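Precorrin-3 methylase (Rhodobacter capsulatus, PDB 3NUT) probably transfers a methyl group from S-adenosyl-L-methionine to a precorrin intermediate on the pathway to adenosylcobalamin. Local coordinates at residues 163-172 and 223-234; 179-187 and 215-223. All blocks are in the same frame, centred on the assembly; numbering follows the deposited sequence.

Contact 1 (163-172 and 223-234); sequences DFAMAFYNPR and ADMRTVVLVGNA. With SAH (S-adenosyl-L-homocysteine), chain E.
Met166 pairs with Val231 and Phe168 with Val229 where two antiparallel strands, 165-169 and 227-231, adjoin in the mixed sheet of the C-terminal half, with the loop leaving strand 165-169 and the turn leading into 227-231 holding S-adenosyl-L-homocysteine. Both are hydrogen-bonded pairs: Met166 N reaches Val231 O at 2.6 Å and Phe168 N reaches Val229 O at 2.7 Å, while the return bond from Val229 N to Phe168 O is longer, 3.3 Å. On the face of Met166 and Phe168, the Phe168 ring slants across two valines, its CE2 3.4 Å from CG2 of Val231 and its CD2 against CB of Val229. CG2 of Val231 is presented to the ring because it stands anti to the carbonyl carbon. Ala167 and Leu230 meet on the other face, and helix 179-190 packs over the Phe168 side. At the far end Asp163 OD1 takes the N-H of Ala234 on its syn lone pair, 3.0 Å. At the ligand end Asn170 N gives an almost straight bond (173°) to ribose O2', which in turn donates to Thr227 O at 2.5 Å. Asn170 OD1 lies 2.9 Å from O3', and its ND2 is held by Asn141. The bent Met225 chain brings CE obliquely up to Asn170 OD1. Held between backbone groups of both strand ends, ribose O2' is probably recognised through main-chain geometry fixed by the strand pairing.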
loop_
_atom_site.group_PDB
_atom_site.type_symbol
_atom_site.label_atom_id
_atom_site.label_comp_id
_atom_site.label_asym_id
_atom_site.label_seq_id
_atom_site.Cartn_x
_atom_site.Cartn_y
_atom_site.Cartn_z
ATOM N N ASP A 163 -1.819 -15.710 -10.359
ATOM C CA ASP A 163 -2.444 -16.034 -9.081
ATOM C C ASP A 163 -2.143 -14.962 -8.022
ATOM O O ASP A 163 -1.945 -15.272 -6.840
ATOM C CB ASP A 163 -2.045 -17.434 -8.581
ATOM C CG ASP A 163 -2.900 -17.890 -7.390
ATOM O OD1 ASP A 163 -4.135 -17.668 -7.422
ATOM O OD2 ASP A 163 -2.337 -18.451 -6.415
ATOM N N PHE A 164 -2.083 -13.707 -8.479
ATOM C CA PHE A 164 -2.019 -12.524 -7.620
ATOM C C PHE A 164 -3.374 -12.298 -6.954
ATOM O O PHE A 164 -4.419 -12.391 -7.610
ATOM C CB PHE A 164 -1.734 -11.288 -8.474
ATOM C CG PHE A 164 -0.308 -11.148 -8.903
ATOM C CD1 PHE A 164 0.617 -10.551 -8.077
ATOM C CD2 PHE A 164 0.098 -11.595 -10.145
ATOM C CE1 PHE A 164 1.948 -10.401 -8.481
ATOM C CE2 PHE A 164 1.428 -11.460 -10.552
ATOM C CZ PHE A 164 2.355 -10.863 -9.710
ATOM N N ALA A 165 -3.360 -11.956 -5.674
ATOM C CA ALA A 165 -4.554 -11.413 -5.062
ATOM C C ALA A 165 -4.705 -10.023 -5.680
ATOM O O ALA A 165 -3.744 -9.496 -6.256
ATOM C CB ALA A 165 -4.415 -11.357 -3.516
ATOM N N MET A 166 -5.890 -9.435 -5.621
ATOM C CA MET A 166 -6.063 -8.120 -6.269
ATOM C C MET A 166 -6.950 -7.138 -5.526
ATOM O O MET A 166 -7.892 -7.524 -4.798
ATOM C CB MET A 166 -6.616 -8.240 -7.690
ATOM C CG MET A 166 -6.468 -9.574 -8.374
ATOM S SD MET A 166 -7.449 -9.514 -9.878
ATOM C CE MET A 166 -7.230 -11.182 -10.490
ATOM N N ALA A 167 -6.682 -5.865 -5.759
ATOM C CA ALA A 167 -7.548 -4.827 -5.274
ATOM C C ALA A 167 -7.968 -3.884 -6.394
ATOM O O ALA A 167 -7.142 -3.425 -7.188
ATOM C CB ALA A 167 -6.883 -4.061 -4.147
ATOM N N PHE A 168 -9.259 -3.583 -6.431
ATOM C CA PHE A 168 -9.838 -2.705 -7.453
ATOM C C PHE A 168 -10.178 -1.325 -6.917
ATOM O O PHE A 168 -10.975 -1.197 -6.003
ATOM C CB PHE A 168 -11.095 -3.347 -8.074
ATOM C CG PHE A 168 -10.830 -4.676 -8.744
ATOM C CD1 PHE A 168 -9.662 -4.872 -9.496
ATOM C CD2 PHE A 168 -11.742 -5.727 -8.626
ATOM C CE1 PHE A 168 -9.408 -6.091 -10.115
ATOM C CE2 PHE A 168 -11.501 -6.964 -9.257
ATOM C CZ PHE A 168 -10.331 -7.146 -9.990
ATOM N N TYR A 169 -9.551 -0.302 -7.497
ATOM C CA TYR A 169 -9.870 1.081 -7.188
ATOM C C TYR A 169 -10.824 1.618 -8.258
ATOM O O TYR A 169 -10.637 1.371 -9.460
ATOM C CB TYR A 169 -8.593 1.934 -7.103
ATOM C CG TYR A 169 -7.752 1.762 -5.829
ATOM C CD1 TYR A 169 -7.645 2.791 -4.894
ATOM C CD2 TYR A 169 -7.059 0.575 -5.573
ATOM C CE1 TYR A 169 -6.874 2.640 -3.727
ATOM C CE2 TYR A 169 -6.298 0.412 -4.423
ATOM C CZ TYR A 169 -6.192 1.447 -3.496
ATOM O OH TYR A 169 -5.424 1.268 -2.338
ATOM N N ASN A 170 -11.849 2.342 -7.820
ATOM C CA ASN A 170 -12.808 2.964 -8.737
ATOM C C ASN A 170 -13.570 1.891 -9.502
ATOM O O ASN A 170 -13.434 1.782 -10.713
ATOM C CB ASN A 170 -12.074 3.893 -9.710
ATOM C CG ASN A 170 -11.281 4.947 -9.006
ATOM O OD1 ASN A 170 -11.829 5.737 -8.267
ATOM N ND2 ASN A 170 -9.982 4.960 -9.223
ATOM N N PRO A 171 -14.369 1.080 -8.792
ATOM C CA PRO A 171 -14.943 -0.070 -9.482
ATOM C C PRO A 171 -16.092 0.338 -10.423
ATOM O O PRO A 171 -16.128 -0.119 -11.572
ATOM C CB PRO A 171 -15.423 -0.976 -8.332
ATOM C CG PRO A 171 -15.139 -0.228 -7.039
ATOM C CD PRO A 171 -14.889 1.206 -7.418
ATOM N N ARG A 172 -16.976 1.222 -9.958
ATOM C CA ARG A 172 -18.110 1.680 -10.760
ATOM C C ARG A 172 -17.864 3.005 -11.482
ATOM O O ARG A 172 -18.046 4.072 -10.901
ATOM C CB ARG A 172 -19.379 1.805 -9.909
ATOM C CG ARG A 172 -19.751 0.578 -9.086
ATOM C CD ARG A 172 -19.985 -0.705 -9.905
ATOM N NE ARG A 172 -20.863 -0.554 -11.067
ATOM C CZ ARG A 172 -22.160 -0.245 -11.024
ATOM N NH1 ARG A 172 -22.779 -0.000 -9.868
ATOM N NH2 ARG A 172 -22.841 -0.153 -12.161
ATOM N N ALA A 223 -20.685 -3.249 -5.674
ATOM C CA ALA A 223 -19.738 -2.156 -5.571
ATOM C C ALA A 223 -20.404 -0.807 -5.886
ATOM O O ALA A 223 -21.339 -0.758 -6.677
ATOM C CB ALA A 223 -18.577 -2.400 -6.524
ATOM N N ASP A 224 -19.940 0.267 -5.238
ATOM C CA ASP A 224 -20.171 1.655 -5.701
ATOM C C ASP A 224 -18.853 2.419 -5.667
ATOM O O ASP A 224 -17.799 1.805 -5.533
ATOM C CB ASP A 224 -21.266 2.387 -4.915
ATOM C CG ASP A 224 -21.221 2.110 -3.424
ATOM O OD1 ASP A 224 -20.180 2.373 -2.780
ATOM O OD2 ASP A 224 -22.247 1.637 -2.891
ATOM N N MET A 225 -18.898 3.742 -5.801
ATOM C CA MET A 225 -17.660 4.549 -5.785
ATOM C C MET A 225 -17.057 4.744 -4.398
ATOM O O MET A 225 -15.966 5.265 -4.264
ATOM C CB MET A 225 -17.843 5.892 -6.513
ATOM C CG MET A 225 -17.677 5.748 -8.033
ATOM S SD MET A 225 -16.323 4.587 -8.458
ATOM C CE MET A 225 -14.955 5.761 -8.556
ATOM N N ARG A 226 -17.780 4.284 -3.383
ATOM C CA ARG A 226 -17.367 4.326 -1.984
ATOM C C ARG A 226 -16.706 2.988 -1.586
ATOM O O ARG A 226 -16.597 2.650 -0.394
ATOM C CB ARG A 226 -18.631 4.579 -1.139
ATOM C CG ARG A 226 -18.434 5.263 0.204
ATOM C CD ARG A 226 -18.277 6.796 0.133
ATOM N NE ARG A 226 -17.675 7.287 1.380
ATOM C CZ ARG A 226 -16.360 7.367 1.635
ATOM N NH1 ARG A 226 -15.446 7.026 0.721
ATOM N NH2 ARG A 226 -15.959 7.811 2.822
ATOM N N THR A 227 -16.266 2.225 -2.587
ATOM C CA THR A 227 -15.948 0.805 -2.393
ATOM C C THR A 227 -14.631 0.444 -3.052
ATOM O O THR A 227 -14.289 0.960 -4.113
ATOM C CB THR A 227 -17.098 -0.081 -2.956
ATOM O OG1 THR A 227 -18.311 0.297 -2.307
ATOM C CG2 THR A 227 -16.879 -1.581 -2.739
ATOM N N VAL A 228 -13.884 -0.424 -2.381
ATOM C CA VAL A 228 -12.703 -1.014 -2.948
ATOM C C VAL A 228 -12.938 -2.531 -2.901
ATOM O O VAL A 228 -13.453 -3.066 -1.909
ATOM C CB VAL A 228 -11.395 -0.539 -2.219
ATOM C CG1 VAL A 228 -11.352 -0.987 -0.764
ATOM C CG2 VAL A 228 -10.149 -1.028 -2.951
ATOM N N VAL A 229 -12.583 -3.213 -3.975
ATOM C CA VAL A 229 -12.934 -4.618 -4.124
ATOM C C VAL A 229 -11.667 -5.464 -4.056
ATOM O O VAL A 229 -10.722 -5.279 -4.844
ATOM C CB VAL A 229 -13.718 -4.874 -5.455
ATOM C CG1 VAL A 229 -14.063 -6.368 -5.628
ATOM C CG2 VAL A 229 -14.969 -3.991 -5.541
ATOM N N LEU A 230 -11.646 -6.378 -3.096
ATOM C CA LEU A 230 -10.504 -7.241 -2.904
ATOM C C LEU A 230 -10.808 -8.620 -3.459
ATOM O O LEU A 230 -11.865 -9.185 -3.209
ATOM C CB LEU A 230 -10.105 -7.331 -1.429
ATOM C CG LEU A 230 -9.891 -6.021 -0.658
ATOM C CD1 LEU A 230 -9.664 -6.316 0.815
ATOM C CD2 LEU A 230 -8.755 -5.162 -1.218
ATOM N N VAL A 231 -9.872 -9.131 -4.239
ATOM C CA VAL A 231 -9.960 -10.449 -4.800
ATOM C C VAL A 231 -8.823 -11.259 -4.196
ATOM O O VAL A 231 -7.669 -10.854 -4.280
ATOM C CB VAL A 231 -9.803 -10.407 -6.338
ATOM C CG1 VAL A 231 -10.199 -11.749 -6.938
ATOM C CG2 VAL A 231 -10.657 -9.307 -6.931
ATOM N N GLY A 232 -9.145 -12.400 -3.588
ATOM C CA GLY A 232 -8.113 -13.257 -3.013
ATOM C C GLY A 232 -7.210 -13.943 -4.030
ATOM O O GLY A 232 -7.407 -13.795 -5.245
ATOM N N ASN A 233 -6.189 -14.644 -3.529
ATOM C CA ASN A 233 -5.486 -15.683 -4.290
ATOM C C ASN A 233 -6.470 -16.867 -4.418
ATOM O O ASN A 233 -7.574 -16.846 -3.850
ATOM C CB ASN A 233 -4.257 -16.206 -3.518
ATOM C CG ASN A 233 -3.154 -15.176 -3.357
ATOM O OD1 ASN A 233 -2.330 -14.960 -4.257
ATOM N ND2 ASN A 233 -3.095 -14.567 -2.185
ATOM N N ALA A 234 -6.047 -17.916 -5.113
ATOM C CA ALA A 234 -6.763 -19.194 -5.071
ATOM C C ALA A 234 -6.794 -19.810 -3.667
ATOM O O ALA A 234 -7.770 -20.454 -3.301
ATOM C CB ALA A 234 -6.164 -20.192 -6.086
HETATM N N SAH E . -5.125 7.755 -3.532
HETATM C CA SAH E . -6.307 6.916 -3.168
HETATM C CB SAH E . -6.933 6.279 -4.419
HETATM C CG SAH E . -7.721 7.305 -5.235
HETATM S SD SAH E . -8.915 6.571 -6.328
HETATM C C SAH E . -5.777 5.867 -2.261
HETATM O O SAH E . -4.556 5.806 -2.217
HETATM O OXT SAH E . -6.471 5.088 -1.578
HETATM C "C5'" SAH E . -10.392 6.594 -5.338
HETATM C "C4'" SAH E . -10.933 5.168 -5.108
HETATM O "O4'" SAH E . -10.255 4.582 -3.990
HETATM C "C3'" SAH E . -12.428 5.042 -4.777
HETATM O "O3'" SAH E . -13.273 4.857 -5.921
HETATM C "C2'" SAH E . -12.488 3.791 -3.927
HETATM O "O2'" SAH E . -12.448 2.593 -4.730
HETATM C "C1'" SAH E . -11.177 3.851 -3.167
HETATM N N9 SAH E . -11.342 4.481 -1.836
HETATM C C8 SAH E . -10.843 5.665 -1.427
HETATM N N7 SAH E . -11.192 5.900 -0.125
HETATM C C5 SAH E . -11.927 4.850 0.320
HETATM C C6 SAH E . -12.606 4.434 1.586
HETATM N N6 SAH E . -12.591 5.208 2.702
HETATM N N1 SAH E . -13.268 3.250 1.608
HETATM C C2 SAH E . -13.311 2.454 0.518
HETATM N N3 SAH E . -12.717 2.773 -0.656
HETATM C C4 SAH E . -12.026 3.931 -0.819
#

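Contact 2 (179-187 and 215-223)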
loop_
_atom_site.group_PDB
_atom_site.type_symbol
_atom_site.label_atom_id
_atom_site.label_comp_id
_atom_site.label_asym_id
_atom_site.label_seq_id
_atom_site.Cartn_x
_atom_site.Cartn_y
_atom_site.Cartn_z
ATOM N N GLN A 179 -18.745 -1.550 -17.155
ATOM C CA GLN A 179 -17.348 -2.014 -17.215
ATOM C C GLN A 179 -16.987 -3.049 -16.143
ATOM O O GLN A 179 -16.309 -4.035 -16.430
ATOM C CB GLN A 179 -16.376 -0.834 -17.189
ATOM C CG GLN A 179 -14.952 -1.192 -17.554
ATOM C CD GLN A 179 -14.245 -0.030 -18.210
ATOM O OE1 GLN A 179 -14.448 0.246 -19.401
ATOM N NE2 GLN A 179 -13.416 0.673 -17.439
ATOM N N PHE A 180 -17.445 -2.817 -14.917
ATOM C CA PHE A 180 -17.231 -3.738 -13.803
ATOM C C PHE A 180 -17.934 -5.084 -14.019
ATOM O O PHE A 180 -17.479 -6.117 -13.523
ATOM C CB PHE A 180 -17.712 -3.094 -12.505
ATOM C CG PHE A 180 -17.439 -3.917 -11.272
ATOM C CD1 PHE A 180 -16.156 -4.363 -10.983
ATOM C CD2 PHE A 180 -18.464 -4.224 -10.388
ATOM C CE1 PHE A 180 -15.900 -5.116 -9.838
ATOM C CE2 PHE A 180 -18.216 -4.982 -9.243
ATOM C CZ PHE A 180 -16.929 -5.425 -8.967
ATOM N N THR A 181 -19.052 -5.052 -14.750
ATOM C CA THR A 181 -19.718 -6.261 -15.231
ATOM C C THR A 181 -18.760 -7.065 -16.110
ATOM O O THR A 181 -18.656 -8.279 -15.933
ATOM C CB THR A 181 -20.997 -5.921 -16.033
ATOM O OG1 THR A 181 -21.855 -5.090 -15.241
ATOM C CG2 THR A 181 -21.757 -7.203 -16.461
ATOM N N ARG A 182 -18.060 -6.399 -17.039
ATOM C CA ARG A 182 -17.032 -7.069 -17.856
ATOM C C ARG A 182 -15.952 -7.693 -16.963
ATOM O O ARG A 182 -15.601 -8.860 -17.142
ATOM C CB ARG A 182 -16.372 -6.133 -18.875
ATOM C CG ARG A 182 -17.299 -5.343 -19.800
ATOM C CD ARG A 182 -17.446 -5.969 -21.204
ATOM N NE ARG A 182 -16.330 -5.760 -22.151
ATOM C CZ ARG A 182 -16.141 -4.660 -22.893
ATOM N NH1 ARG A 182 -16.971 -3.626 -22.793
ATOM N NH2 ARG A 182 -15.110 -4.580 -23.731
ATOM N N VAL A 183 -15.451 -6.920 -15.993
ATOM C CA VAL A 183 -14.400 -7.385 -15.077
ATOM C C VAL A 183 -14.752 -8.667 -14.315
ATOM O O VAL A 183 -13.912 -9.559 -14.193
ATOM C CB VAL A 183 -13.950 -6.259 -14.083
ATOM C CG1 VAL A 183 -13.137 -6.828 -12.920
ATOM C CG2 VAL A 183 -13.152 -5.175 -14.815
ATOM N N LEU A 184 -15.978 -8.759 -13.800
ATOM C CA LEU A 184 -16.469 -9.999 -13.172
ATOM C C LEU A 184 -16.522 -11.184 -14.154
ATOM O O LEU A 184 -16.248 -12.332 -13.776
ATOM C CB LEU A 184 -17.847 -9.780 -12.547
ATOM C CG LEU A 184 -17.912 -8.871 -11.322
ATOM C CD1 LEU A 184 -19.336 -8.518 -11.003
ATOM C CD2 LEU A 184 -17.237 -9.524 -10.112
ATOM N N GLU A 185 -16.887 -10.891 -15.402
ATOM C CA GLU A 185 -16.959 -11.897 -16.457
ATOM C C GLU A 185 -15.561 -12.434 -16.698
ATOM O O GLU A 185 -15.348 -13.651 -16.657
ATOM C CB GLU A 185 -17.567 -11.313 -17.757
ATOM C CG GLU A 185 -17.992 -12.360 -18.816
ATOM C CD GLU A 185 -18.159 -11.778 -20.228
ATOM O OE1 GLU A 185 -19.235 -11.981 -20.834
ATOM O OE2 GLU A 185 -17.218 -11.118 -20.740
ATOM N N ILE A 186 -14.610 -11.530 -16.932
ATOM C CA ILE A 186 -13.211 -11.927 -17.076
ATOM C C ILE A 186 -12.781 -12.788 -15.880
ATOM O O ILE A 186 -12.072 -13.783 -16.036
ATOM C CB ILE A 186 -12.247 -10.717 -17.169
ATOM C CG1 ILE A 186 -12.821 -9.577 -18.025
ATOM C CG2 ILE A 186 -10.857 -11.173 -17.647
ATOM C CD1 ILE A 186 -12.453 -9.612 -19.480
ATOM N N LEU A 187 -13.217 -12.402 -14.685
ATOM C CA LEU A 187 -12.791 -13.086 -13.473
ATOM C C LEU A 187 -13.355 -14.495 -13.401
ATOM O O LEU A 187 -12.615 -15.457 -13.152
ATOM C CB LEU A 187 -13.157 -12.281 -12.223
ATOM C CG LEU A 187 -12.199 -11.187 -11.742
ATOM C CD1 LEU A 187 -12.698 -10.659 -10.401
ATOM C CD2 LEU A 187 -10.759 -11.702 -11.621
ATOM N N LEU A 215 -16.988 -15.634 -5.932
ATOM C CA LEU A 215 -17.079 -15.038 -7.268
ATOM C C LEU A 215 -18.346 -15.429 -8.018
ATOM O O LEU A 215 -18.991 -14.570 -8.634
ATOM C CB LEU A 215 -15.842 -15.403 -8.086
ATOM C CG LEU A 215 -15.657 -15.010 -9.549
ATOM C CD1 LEU A 215 -15.692 -13.506 -9.770
ATOM C CD2 LEU A 215 -14.351 -15.600 -10.069
ATOM N N ARG A 216 -18.686 -16.722 -7.957
ATOM C CA ARG A 216 -19.920 -17.268 -8.529
ATOM C C ARG A 216 -21.162 -16.452 -8.145
ATOM O O ARG A 216 -22.031 -16.222 -8.981
ATOM C CB ARG A 216 -20.114 -18.723 -8.068
ATOM C CG ARG A 216 -21.325 -18.943 -7.125
ATOM C CD ARG A 216 -21.043 -19.890 -5.973
ATOM N NE ARG A 216 -20.282 -21.069 -6.384
ATOM C CZ ARG A 216 -19.997 -22.092 -5.585
ATOM N NH1 ARG A 216 -20.413 -22.099 -4.321
ATOM N NH2 ARG A 216 -19.287 -23.108 -6.055
ATOM N N ASP A 217 -21.229 -16.026 -6.880
ATOM C CA ASP A 217 -22.405 -15.377 -6.296
ATOM C C ASP A 217 -22.424 -13.849 -6.419
ATOM O O ASP A 217 -23.415 -13.202 -6.042
ATOM C CB ASP A 217 -22.514 -15.745 -4.818
ATOM C CG ASP A 217 -23.145 -17.099 -4.599
ATOM O OD1 ASP A 217 -24.315 -17.279 -5.005
ATOM O OD2 ASP A 217 -22.479 -17.979 -4.008
ATOM N N ALA A 218 -21.331 -13.287 -6.940
ATOM C CA ALA A 218 -21.104 -11.843 -6.960
ATOM C C ALA A 218 -21.778 -11.157 -8.144
ATOM O O ALA A 218 -21.842 -11.721 -9.233
ATOM C CB ALA A 218 -19.612 -11.557 -6.970
ATOM N N THR A 219 -22.280 -9.945 -7.909
ATOM C CA THR A 219 -22.873 -9.100 -8.954
ATOM C C THR A 219 -22.281 -7.666 -8.864
ATOM O O THR A 219 -21.811 -7.258 -7.792
ATOM C CB THR A 219 -24.419 -9.046 -8.830
ATOM O OG1 THR A 219 -24.776 -8.398 -7.608
ATOM C CG2 THR A 219 -25.031 -10.441 -8.824
ATOM N N PRO A 220 -22.295 -6.899 -9.981
ATOM C CA PRO A 220 -21.586 -5.600 -9.974
ATOM C C PRO A 220 -22.185 -4.539 -9.053
ATOM O O PRO A 220 -21.453 -3.704 -8.529
ATOM C CB PRO A 220 -21.653 -5.135 -11.442
ATOM C CG PRO A 220 -22.839 -5.822 -12.005
ATOM C CD PRO A 220 -22.919 -7.173 -11.292
ATOM N N GLU A 221 -23.499 -4.575 -8.854
ATOM C CA GLU A 221 -24.168 -3.587 -8.014
ATOM C C GLU A 221 -23.808 -3.754 -6.526
ATOM O O GLU A 221 -24.332 -3.038 -5.665
ATOM C CB GLU A 221 -25.689 -3.591 -8.260
ATOM C CG GLU A 221 -26.474 -4.762 -7.642
ATOM C CD GLU A 221 -26.421 -6.037 -8.478
ATOM O OE1 GLU A 221 -25.820 -6.011 -9.583
ATOM O OE2 GLU A 221 -26.977 -7.072 -8.021
ATOM N N MET A 222 -22.908 -4.700 -6.245
ATOM C CA MET A 222 -22.329 -4.865 -4.911
ATOM C C MET A 222 -21.264 -3.815 -4.616
ATOM O O MET A 222 -20.991 -3.529 -3.456
ATOM C CB MET A 222 -21.759 -6.262 -4.734
ATOM C CG MET A 222 -22.830 -7.274 -4.535
ATOM S SD MET A 222 -22.186 -8.921 -4.308
ATOM C CE MET A 222 -23.739 -9.792 -4.014
ATOM N N ALA A 223 -20.685 -3.249 -5.674
ATOM C CA ALA A 223 -19.738 -2.156 -5.571
ATOM C C ALA A 223 -20.404 -0.807 -5.886
ATOM O O ALA A 223 -21.339 -0.758 -6.677
ATOM C CB ALA A 223 -18.577 -2.400 -6.524
#
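Phe180 and Leu184, on one side of helix 179-187, close on Pro220 in the loop that follows strand 209-214, with no hydrogen bonds between the two segments. In Phe180, chi1 of -175° swings CG away from the backbone N and sends the ring out to the loop, where CD2 lies 3.4 Å from CA of Pro220 and CE2 lies 3.8 Å from CB of Ala223. Leu184 CG sits 4.3 Å above one face of this ring, offset toward its rim. Leu184 CD1 reaches Pro220 N at 3.5 Å, and Leu184 CD2 turns to Ala218. Thr181 OG1 rests 3.5 Å from CG of Pro220. One turn beyond Leu184, Leu187 meets Leu215, whose CD1 touches Leu187 CB at 3.7 Å while its CD2 lies by Leu187 O. Replacing Phe180 with an alanine would probably strip Pro220 and Ala223 of their aromatic partner and open a gap beside Leu184. Thr219, just ahead of the 3-10 segment 220-222, donates from OG1 to Glu221 OE2. Phe199 of strand 196-201 also touches Phe180 and Ala223. A helix of the alpha/beta C-terminal half of a tetrapyrrole methylase here packs against the loop joining strands 209-214 and 227-231 of its mixed sheet.

How the contacts relate
Both contacts are largely buried, but contact 1 lies nearer the middle of the chain, its centre about 11 Å from the chain's centre against about 20 Å for contact 2. Contact 1 joins two strands by backbone hydrogen bonds and ends at the bound ligand; contact 2 sets a helix against a loop through apolar side chains. Along the chain contact 2 is nested within the loop that contact 1 closes, and Ala223 belongs to both. Helix 179-190 links them: Met166 CE meets Leu187 CD2 at 3.7 Å, and Arg172 CD lies 3.9 Å from Phe180 CD2. Neighbouring positions on the helix thus face the sheet and the loop, with Leu187 touching both.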